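Local coordinates for uncharacterized protein (Bacteroides ovatus, PDB 5CAG) that probably serves as the anchoring subunit of a fimbrium, tethering the pilus to the bacterial outer membrane as a lipoprotein, at residues 16-22 and 60-66; 119-123 and 209-213; 38-44 and 68-74. One frame throughout, in Å; residues are numbered along the deposited sequence.

Interaction 1: 16-22 and 60-66; sequences PVSGVDI and GEMKVPP. With SO4 (sulfate ion), chain C.
Val20 and Met62 form a doubly hydrogen-bonded pair in a short antiparallel beta pairing, part of a beta-rich domain whose family belongs with transthyretin-like folds. Val20 N to Met62 O is 2.8 Å and almost straight at the hydrogen (177°), and Met62 N answers to Val20 O. Ile22 and Gly60 make the next such pair, though its Gly60 N to Ile22 O bond is weak. Toward Val17 the two chains stay close, and there the contact is made mainly by side chains.

On the buried face the knobs are methyls. With chi1 at -63° Val20 CG1 stands anti to the carbonyl carbon, which leaves CG2 between backbone N and carbonyl carbon, 3.9 Å from Val64 CG2. The selenomethionine Met62 runs out extended and then bends at its last torsion, which brings CE against Ile22 CD1 at 3.7 Å. Leu134, Leu136 and Trp138 of strand 134-154 back Val20 and Ile22, while Val39 and Phe41 of strand 36-43 cover Met62. On the opposite face Asp21 and Glu61 project together, carboxylates turned 57° apart, an acidic pair that probably gains from screening by solvent.

At the loop ends, Gly19 has no side chain, and the stem of Lys63 passes over the resulting dip, its CG 3.9 Å from Gly19 CA. The two branches of Val17 divide between Lys63 and Pro65: CG1 meets Pro65 CB, while CG2 lies across the Lys63 stem at about a right angle, 3.8 Å from Lys63 CB. Separately, Ser18 OG abuts Pro66 CG and makes a weak bond to Glu128 O. A sulfate, probably from the crystallisation liquor, sits beside Lys63, whose N makes weak hydrogen bonds to its O3 and O4, both 3.4 Å away.

Interaction 2: 119-123 and 209-213; sequences VLNID and KEMTM
Lys209 reaches Asn121 from the opposite direction and delivers its ammonium to two oxygens of that one residue. NZ lies 2.9 Å from Asn121 OD1, well above the amide plane (61° out of it), and makes a weaker bond of 3.4 Å to the backbone Asn121 O. The lysine stem runs out extended and kinks only at its last torsion (chi4 71°), which swings NZ across to both acceptors. Two selenomethionines settle beside it: Met211 SE rests on Leu120 CD1 at 3.5 Å, and Met213, folded at both chi2 and chi3, brings CE to 4.0 Å from Ile122 CG1.

A long loop between strands 197-205 and 232-239 thus packs on strand 118-127, itself between antiparallel neighbours 67-75 and 134-154 in a transthyretin-clan beta domain. Leu120 and Ile122 pair through their backbones with Val73 and Val71 of strand 67-75, which leaves the Asn121 carbonyl directed to the other edge, where Lys209 meets it.

Farther out, Tyr89 OH bonds Asn121 ND2, consistent with the amide turning its oxygen to the lysine. Glu141 holds the loop backbone, bonding Glu210 N and, weakly, Met211 N. Trp138 packs against both Leu120 and Ile122, and Arg216 forms a salt bridge with Asp123.

Interaction 3: 38-44 and 68-74; sequences RVIFYPK and RYSVVVY
Backbone hydrogen bonds tie Arg38, Ile40 and Tyr42 doubly to Tyr74, Val72 and Ser70, making 38-43 and 68-74 neighbouring antiparallel strands at the heart of a beta sheet. Lys44 N extends the series to Arg68 O at 2.9 Å.

Aromatic contacts gather on the face with Phe41 and Tyr69. The edge of Phe41, at CD2, points at the face of Tyr69 in a T-shaped pair, centroids 5.4 Å apart and planes at 90°. Val71 CG2 makes a CH-pi contact over the Phe41 ring, 4.0 Å from its centroid.

Among purely apolar contacts, Val39 CG2 touches Val73 CG1 at 3.9 Å on this same face. On the opposite face, with Arg38 and Tyr74, Val72 CG2 fits against Ile40 CB at 3.7 Å and meets the rim of Tyr42 at CE1.

Polar contacts join this second face. Tyr74, its CG set between backbone N and carbonyl carbon (chi1 67°), runs alongside Arg38, whose NH1 donates to Tyr74 OH at 2.8 Å in the guanidinium plane. Arg38 NH2 bridges to Asp52 and Glu86. Separately, at the end of the strands, Lys44 CD lies over the Arg68 guanidinium, and both cations converge on Glu124 OE1.

The chemistry implies a two-sided sheet: one face is apolar and aromatic, while the other mixes apolar packing with a buried guanidinium whose charge is probably balanced by Asp52 and Glu86.

In the fold
Interactions 1 and 3 interleave along the chain: strand 20-25 is followed by 36-43, and 59-62 by 67-75, so their segments alternate. Their centres lie 12 Å apart, and they touch through Met62 and Val64, which pack on Val39, Phe41 and Tyr69. Interaction 2 opens later; its centre is 12 Å from interaction 3, and its strand 118-127 neighbours 67-75, joined to it by a backbone hydrogen bond between Ile122 and Val71. Interactions 1 and 2 do not touch, their centres being 21 Å apart. Trp138 of strand 134-154 is touched by Ile22, by Leu120 and Ile122, and by Val71 and Val73, and so is common to all three; 209-213 brings in a much later loop.

Interaction 1: 16-22 and 60-66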
loop_
_atom_site.group_PDB
_atom_site.type_symbol
_atom_site.label_atom_id
_atom_site.label_comp_id
_atom_site.label_asym_id
_atom_site.label_seq_id
_atom_site.Cartn_x
_atom_site.Cartn_y
_atom_site.Cartn_z
ATOM N N PRO A 16 28.119 -25.106 2.757
ATOM C CA PRO A 16 28.282 -24.298 3.993
ATOM C C PRO A 16 27.444 -23.005 4.036
ATOM O O PRO A 16 27.314 -22.311 3.021
ATOM C CB PRO A 16 29.785 -23.972 4.021
ATOM C CG PRO A 16 30.263 -24.184 2.627
ATOM C CD PRO A 16 29.413 -25.284 2.062
ATOM N N VAL A 17 26.873 -22.690 5.224
ATOM C CA VAL A 17 26.033 -21.505 5.418
ATOM C C VAL A 17 26.424 -20.708 6.656
ATOM O O VAL A 17 26.326 -21.190 7.790
ATOM C CB VAL A 17 24.509 -21.801 5.446
ATOM C CG1 VAL A 17 23.944 -21.919 4.038
ATOM C CG2 VAL A 17 24.169 -23.034 6.291
ATOM N N SER A 18 26.837 -19.461 6.420
ATOM C CA SER A 18 27.130 -18.513 7.483
ATOM C C SER A 18 25.802 -17.834 7.787
ATOM O O SER A 18 25.386 -16.946 7.043
ATOM C CB SER A 18 28.230 -17.527 7.070
ATOM O OG SER A 18 27.916 -16.751 5.922
ATOM N N GLY A 19 25.093 -18.342 8.795
ATOM C CA GLY A 19 23.781 -17.834 9.182
ATOM C C GLY A 19 23.748 -16.364 9.562
ATOM O O GLY A 19 24.770 -15.784 9.955
ATOM N N VAL A 20 22.569 -15.740 9.417
ATOM C CA VAL A 20 22.363 -14.343 9.792
ATOM C C VAL A 20 21.339 -14.283 10.932
ATOM O O VAL A 20 20.594 -15.241 11.142
ATOM C CB VAL A 20 21.994 -13.390 8.624
ATOM C CG1 VAL A 20 23.115 -13.297 7.601
ATOM C CG2 VAL A 20 20.681 -13.776 7.966
ATOM N N ASP A 21 21.347 -13.181 11.691
ATOM C CA ASP A 21 20.434 -12.965 12.798
ATOM C C ASP A 21 19.825 -11.580 12.645
ATOM O O ASP A 21 20.485 -10.557 12.870
ATOM C CB ASP A 21 21.138 -13.153 14.156
ATOM C CG ASP A 21 20.242 -13.193 15.393
ATOM O OD1 ASP A 21 19.023 -12.883 15.273
ATOM O OD2 ASP A 21 20.765 -13.474 16.490
ATOM N N ILE A 22 18.554 -11.561 12.229
ATOM C CA ILE A 22 17.803 -10.335 12.018
ATOM C C ILE A 22 17.052 -9.972 13.293
ATOM O O ILE A 22 16.355 -10.808 13.867
ATOM C CB ILE A 22 16.858 -10.500 10.795
ATOM C CG1 ILE A 22 17.673 -10.600 9.492
ATOM C CG2 ILE A 22 15.814 -9.378 10.706
ATOM C CD1 ILE A 22 17.142 -11.621 8.505
ATOM N N GLY A 60 14.671 -13.048 13.700
ATOM C CA GLY A 60 15.224 -14.351 14.046
ATOM C C GLY A 60 16.397 -14.807 13.204
ATOM O O GLY A 60 16.856 -14.081 12.316
ATOM N N GLU A 61 16.894 -16.022 13.496
ATOM C CA GLU A 61 17.993 -16.658 12.773
ATOM C C GLU A 61 17.506 -17.168 11.412
ATOM O O GLU A 61 16.361 -17.607 11.283
ATOM C CB GLU A 61 18.583 -17.809 13.593
ATOM C CG GLU A 61 19.350 -17.358 14.823
ATOM C CD GLU A 61 20.800 -17.796 14.868
ATOM O OE1 GLU A 61 21.167 -18.743 14.131
ATOM O OE2 GLU A 61 21.573 -17.184 15.641
HETATM N N MSE A 62 18.390 -17.125 10.407
HETATM C CA MSE A 62 18.116 -17.510 9.019
HETATM C C MSE A 62 19.432 -17.877 8.327
HETATM O O MSE A 62 20.365 -17.084 8.361
HETATM C CB MSE A 62 17.457 -16.311 8.336
HETATM C CG MSE A 62 16.899 -16.599 6.973
HETATM SE SE MSE A 62 16.246 -14.953 6.192
HETATM C CE MSE A 62 15.007 -14.527 7.497
ATOM N N LYS A 63 19.538 -19.058 7.719
ATOM C CA LYS A 63 20.831 -19.430 7.135
ATOM C C LYS A 63 20.910 -19.062 5.657
ATOM O O LYS A 63 20.339 -19.719 4.791
ATOM C CB LYS A 63 21.190 -20.906 7.395
ATOM C CG LYS A 63 21.679 -21.127 8.830
ATOM C CD LYS A 63 21.655 -22.592 9.234
ATOM C CE LYS A 63 22.011 -22.805 10.689
ATOM N NZ LYS A 63 22.081 -24.254 11.039
ATOM N N VAL A 64 21.625 -17.974 5.406
ATOM C CA VAL A 64 21.889 -17.398 4.098
ATOM C C VAL A 64 23.311 -17.800 3.692
ATOM O O VAL A 64 24.254 -17.556 4.455
ATOM C CB VAL A 64 21.701 -15.848 4.138
ATOM C CG1 VAL A 64 22.147 -15.180 2.845
ATOM C CG2 VAL A 64 20.257 -15.480 4.444
ATOM N N PRO A 65 23.514 -18.404 2.503
ATOM C CA PRO A 65 24.899 -18.704 2.078
ATOM C C PRO A 65 25.609 -17.413 1.637
ATOM O O PRO A 65 24.914 -16.449 1.312
ATOM C CB PRO A 65 24.716 -19.688 0.925
ATOM C CG PRO A 65 23.348 -19.398 0.381
ATOM C CD PRO A 65 22.524 -18.755 1.463
ATOM N N PRO A 66 26.957 -17.314 1.612
ATOM C CA PRO A 66 27.572 -16.031 1.207
ATOM C C PRO A 66 27.299 -15.661 -0.264
ATOM O O PRO A 66 27.013 -16.531 -1.100
ATOM C CB PRO A 66 29.066 -16.247 1.482
ATOM C CG PRO A 66 29.115 -17.402 2.444
ATOM C CD PRO A 66 27.987 -18.291 2.007
HETATM S S SO4 C . 16.802 -21.957 8.126
HETATM O O1 SO4 C . 17.174 -23.308 7.692
HETATM O O2 SO4 C . 15.445 -21.994 8.682
HETATM O O3 SO4 C . 17.722 -21.502 9.173
HETATM O O4 SO4 C . 16.869 -21.046 6.964
#

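Interaction 2: 119-123 and 209-213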
loop_
_atom_site.group_PDB
_atom_site.type_symbol
_atom_site.label_atom_id
_atom_site.label_comp_id
_atom_site.label_asym_id
_atom_site.label_seq_id
_atom_site.Cartn_x
_atom_site.Cartn_y
_atom_site.Cartn_z
ATOM N N VAL A 119 7.514 -2.285 4.779
ATOM C CA VAL A 119 8.495 -2.803 3.843
ATOM C C VAL A 119 9.893 -2.293 4.168
ATOM O O VAL A 119 10.072 -1.164 4.636
ATOM C CB VAL A 119 8.083 -2.445 2.375
ATOM C CG1 VAL A 119 9.211 -2.683 1.363
ATOM C CG2 VAL A 119 6.845 -3.212 1.950
ATOM N N LEU A 120 10.873 -3.163 3.893
ATOM C CA LEU A 120 12.297 -2.898 3.845
ATOM C C LEU A 120 12.816 -3.506 2.551
ATOM O O LEU A 120 12.553 -4.687 2.284
ATOM C CB LEU A 120 13.081 -3.413 5.054
ATOM C CG LEU A 120 14.606 -3.390 4.861
ATOM C CD1 LEU A 120 15.140 -1.978 4.845
ATOM C CD2 LEU A 120 15.300 -4.214 5.885
ATOM N N ASN A 121 13.498 -2.703 1.725
ATOM C CA ASN A 121 14.088 -3.238 0.500
ATOM C C ASN A 121 15.489 -2.663 0.318
ATOM O O ASN A 121 15.676 -1.435 0.325
ATOM C CB ASN A 121 13.214 -3.038 -0.733
ATOM C CG ASN A 121 13.068 -1.626 -1.192
ATOM O OD1 ASN A 121 12.322 -0.821 -0.610
ATOM N ND2 ASN A 121 13.751 -1.319 -2.278
ATOM N N ILE A 122 16.485 -3.575 0.269
ATOM C CA ILE A 122 17.906 -3.264 0.096
ATOM C C ILE A 122 18.269 -3.719 -1.306
ATOM O O ILE A 122 18.058 -4.898 -1.611
ATOM C CB ILE A 122 18.765 -3.961 1.184
ATOM C CG1 ILE A 122 18.304 -3.591 2.599
ATOM C CG2 ILE A 122 20.241 -3.662 0.981
ATOM C CD1 ILE A 122 18.632 -4.627 3.659
ATOM N N ASP A 123 18.731 -2.797 -2.181
ATOM C CA ASP A 123 19.087 -3.165 -3.552
ATOM C C ASP A 123 20.316 -4.076 -3.569
ATOM O O ASP A 123 20.365 -4.997 -4.386
ATOM C CB ASP A 123 19.320 -1.941 -4.441
ATOM C CG ASP A 123 18.097 -1.131 -4.832
ATOM O OD1 ASP A 123 16.951 -1.674 -4.743
ATOM O OD2 ASP A 123 18.276 0.021 -5.292
ATOM N N LYS A 209 9.231 5.271 -1.458
ATOM C CA LYS A 209 9.959 4.868 -0.260
ATOM C C LYS A 209 10.605 6.148 0.349
ATOM O O LYS A 209 11.181 6.985 -0.372
ATOM C CB LYS A 209 11.029 3.822 -0.707
ATOM C CG LYS A 209 12.307 3.622 0.135
ATOM C CD LYS A 209 13.247 2.509 -0.451
ATOM C CE LYS A 209 14.138 1.763 0.546
ATOM N NZ LYS A 209 13.411 0.797 1.477
ATOM N N GLU A 210 10.436 6.333 1.654
ATOM C CA GLU A 210 10.968 7.490 2.357
ATOM C C GLU A 210 12.194 7.077 3.174
ATOM O O GLU A 210 12.943 7.966 3.597
ATOM C CB GLU A 210 9.884 8.150 3.238
ATOM C CG GLU A 210 8.859 8.933 2.422
ATOM C CD GLU A 210 7.715 9.667 3.113
ATOM O OE1 GLU A 210 7.524 9.501 4.340
ATOM O OE2 GLU A 210 6.969 10.375 2.398
HETATM N N MSE A 211 12.441 5.742 3.384
HETATM C CA MSE A 211 13.600 5.329 4.181
HETATM C C MSE A 211 14.926 5.746 3.506
HETATM O O MSE A 211 15.076 5.668 2.277
HETATM C CB MSE A 211 13.578 3.840 4.481
HETATM C CG MSE A 211 14.675 3.371 5.445
HETATM SE SE MSE A 211 14.680 1.425 5.707
HETATM C CE MSE A 211 13.159 1.311 6.875
ATOM N N THR A 212 15.850 6.253 4.333
ATOM C CA THR A 212 17.173 6.675 3.916
ATOM C C THR A 212 18.084 5.456 3.882
ATOM O O THR A 212 18.174 4.723 4.873
ATOM C CB THR A 212 17.643 7.788 4.831
ATOM O OG1 THR A 212 16.858 8.924 4.481
ATOM C CG2 THR A 212 19.138 8.101 4.687
HETATM N N MSE A 213 18.730 5.251 2.706
HETATM C CA MSE A 213 19.659 4.168 2.349
HETATM C C MSE A 213 21.007 4.821 2.187
HETATM O O MSE A 213 21.301 5.415 1.143
HETATM C CB MSE A 213 19.177 3.477 1.075
HETATM C CG MSE A 213 17.671 3.200 1.053
HETATM SE SE MSE A 213 16.991 2.065 2.512
HETATM C CE MSE A 213 17.931 0.355 2.153
#

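Interaction 3: 38-44 and 68-74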
loop_
_atom_site.group_PDB
_atom_site.type_symbol
_atom_site.label_atom_id
_atom_site.label_comp_id
_atom_site.label_asym_id
_atom_site.label_seq_id
_atom_site.Cartn_x
_atom_site.Cartn_y
_atom_site.Cartn_z
ATOM N N ARG A 38 7.974 -11.795 6.171
ATOM C CA ARG A 38 8.599 -12.667 5.181
ATOM C C ARG A 38 9.859 -11.982 4.707
ATOM O O ARG A 38 9.846 -10.757 4.523
ATOM C CB ARG A 38 7.668 -12.994 4.005
ATOM C CG ARG A 38 8.127 -14.236 3.231
ATOM C CD ARG A 38 7.849 -14.047 1.767
ATOM N NE ARG A 38 7.869 -15.287 0.988
ATOM C CZ ARG A 38 7.214 -15.437 -0.163
ATOM N NH1 ARG A 38 6.466 -14.448 -0.643
ATOM N NH2 ARG A 38 7.275 -16.584 -0.825
ATOM N N VAL A 39 10.966 -12.740 4.592
ATOM C CA VAL A 39 12.271 -12.217 4.197
ATOM C C VAL A 39 12.727 -12.945 2.944
ATOM O O VAL A 39 12.778 -14.184 2.930
ATOM C CB VAL A 39 13.323 -12.328 5.330
ATOM C CG1 VAL A 39 14.634 -11.679 4.917
ATOM C CG2 VAL A 39 12.826 -11.745 6.652
ATOM N N ILE A 40 13.026 -12.201 1.873
ATOM C CA ILE A 40 13.491 -12.868 0.655
ATOM C C ILE A 40 14.818 -12.278 0.250
ATOM O O ILE A 40 14.964 -11.061 0.181
ATOM C CB ILE A 40 12.500 -12.881 -0.537
ATOM C CG1 ILE A 40 11.093 -13.279 -0.116
ATOM C CG2 ILE A 40 13.003 -13.812 -1.632
ATOM C CD1 ILE A 40 10.052 -12.795 -1.078
ATOM N N PHE A 41 15.768 -13.154 -0.037
ATOM C CA PHE A 41 17.105 -12.824 -0.480
ATOM C C PHE A 41 17.260 -13.208 -1.950
ATOM O O PHE A 41 17.335 -14.394 -2.249
ATOM C CB PHE A 41 18.110 -13.588 0.386
ATOM C CG PHE A 41 18.456 -12.939 1.700
ATOM C CD1 PHE A 41 17.616 -13.063 2.797
ATOM C CD2 PHE A 41 19.651 -12.248 1.857
ATOM C CE1 PHE A 41 17.960 -12.493 4.023
ATOM C CE2 PHE A 41 19.981 -11.666 3.077
ATOM C CZ PHE A 41 19.144 -11.812 4.155
ATOM N N TYR A 42 17.266 -12.237 -2.870
ATOM C CA TYR A 42 17.418 -12.560 -4.283
ATOM C C TYR A 42 18.905 -12.489 -4.642
ATOM O O TYR A 42 19.524 -11.429 -4.507
ATOM C CB TYR A 42 16.569 -11.656 -5.193
ATOM C CG TYR A 42 15.087 -11.689 -4.897
ATOM C CD1 TYR A 42 14.520 -10.818 -3.971
ATOM C CD2 TYR A 42 14.241 -12.554 -5.579
ATOM C CE1 TYR A 42 13.154 -10.830 -3.710
ATOM C CE2 TYR A 42 12.872 -12.568 -5.330
ATOM C CZ TYR A 42 12.333 -11.703 -4.395
ATOM O OH TYR A 42 10.988 -11.728 -4.121
ATOM N N PRO A 43 19.517 -13.613 -5.058
ATOM C CA PRO A 43 20.933 -13.568 -5.412
ATOM C C PRO A 43 21.141 -12.797 -6.708
ATOM O O PRO A 43 20.326 -12.918 -7.632
ATOM C CB PRO A 43 21.297 -15.043 -5.551
ATOM C CG PRO A 43 20.046 -15.683 -5.971
ATOM C CD PRO A 43 18.950 -14.960 -5.279
ATOM N N LYS A 44 22.213 -11.989 -6.759
ATOM C CA LYS A 44 22.578 -11.205 -7.936
ATOM C C LYS A 44 23.470 -12.042 -8.880
ATOM O O LYS A 44 23.264 -12.044 -10.103
ATOM C CB LYS A 44 23.267 -9.912 -7.512
ATOM C CG LYS A 44 22.321 -8.914 -6.873
ATOM C CD LYS A 44 23.047 -7.634 -6.512
ATOM C CE LYS A 44 22.153 -6.430 -6.633
ATOM N NZ LYS A 44 22.929 -5.178 -6.834
ATOM N N ARG A 68 26.271 -11.841 -3.050
ATOM C CA ARG A 68 25.601 -10.551 -3.245
ATOM C C ARG A 68 24.120 -10.800 -3.483
ATOM O O ARG A 68 23.759 -11.610 -4.352
ATOM C CB ARG A 68 26.195 -9.760 -4.425
ATOM C CG ARG A 68 27.571 -9.124 -4.216
ATOM C CD ARG A 68 27.949 -8.173 -5.360
ATOM N NE ARG A 68 27.634 -8.717 -6.690
ATOM C CZ ARG A 68 26.849 -8.126 -7.589
ATOM N NH1 ARG A 68 26.315 -6.934 -7.337
ATOM N NH2 ARG A 68 26.604 -8.714 -8.754
ATOM N N TYR A 69 23.268 -10.107 -2.719
ATOM C CA TYR A 69 21.814 -10.225 -2.793
ATOM C C TYR A 69 21.080 -8.900 -2.857
ATOM O O TYR A 69 21.633 -7.842 -2.556
ATOM C CB TYR A 69 21.276 -10.930 -1.535
ATOM C CG TYR A 69 21.782 -12.326 -1.314
ATOM C CD1 TYR A 69 21.135 -13.421 -1.881
ATOM C CD2 TYR A 69 22.866 -12.568 -0.480
ATOM C CE1 TYR A 69 21.596 -14.719 -1.678
ATOM C CE2 TYR A 69 23.343 -13.860 -0.273
ATOM C CZ TYR A 69 22.696 -14.934 -0.864
ATOM O OH TYR A 69 23.147 -16.208 -0.648
ATOM N N SER A 70 19.793 -8.990 -3.156
ATOM C CA SER A 70 18.812 -7.927 -3.065
ATOM C C SER A 70 17.855 -8.439 -1.993
ATOM O O SER A 70 17.590 -9.641 -1.982
ATOM C CB SER A 70 18.153 -7.686 -4.415
ATOM O OG SER A 70 19.050 -7.089 -5.335
ATOM N N VAL A 71 17.429 -7.619 -1.028
ATOM C CA VAL A 71 16.590 -8.167 0.047
ATOM C C VAL A 71 15.230 -7.463 0.125
ATOM O O VAL A 71 15.142 -6.260 -0.160
ATOM C CB VAL A 71 17.324 -8.100 1.423
ATOM C CG1 VAL A 71 16.526 -8.788 2.527
ATOM C CG2 VAL A 71 18.720 -8.697 1.340
ATOM N N VAL A 72 14.185 -8.210 0.539
ATOM C CA VAL A 72 12.848 -7.662 0.795
ATOM C C VAL A 72 12.330 -8.222 2.125
ATOM O O VAL A 72 12.534 -9.400 2.427
ATOM C CB VAL A 72 11.770 -7.822 -0.319
ATOM C CG1 VAL A 72 12.128 -7.064 -1.580
ATOM C CG2 VAL A 72 11.467 -9.277 -0.617
ATOM N N VAL A 73 11.689 -7.368 2.926
ATOM C CA VAL A 73 11.073 -7.769 4.186
ATOM C C VAL A 73 9.731 -7.097 4.250
ATOM O O VAL A 73 9.668 -5.857 4.216
ATOM C CB VAL A 73 11.889 -7.465 5.461
ATOM C CG1 VAL A 73 11.246 -8.140 6.667
ATOM C CG2 VAL A 73 13.338 -7.891 5.318
ATOM N N TYR A 74 8.661 -7.881 4.336
ATOM C CA TYR A 74 7.339 -7.291 4.432
ATOM C C TYR A 74 6.479 -8.136 5.381
ATOM O O TYR A 74 6.822 -9.288 5.643
ATOM C CB TYR A 74 6.716 -7.138 3.036
ATOM C CG TYR A 74 6.402 -8.452 2.350
ATOM C CD1 TYR A 74 5.184 -9.092 2.550
ATOM C CD2 TYR A 74 7.314 -9.042 1.478
ATOM C CE1 TYR A 74 4.890 -10.299 1.922
ATOM C CE2 TYR A 74 7.035 -10.267 0.854
ATOM C CZ TYR A 74 5.821 -10.894 1.085
ATOM O OH TYR A 74 5.507 -12.088 0.477
#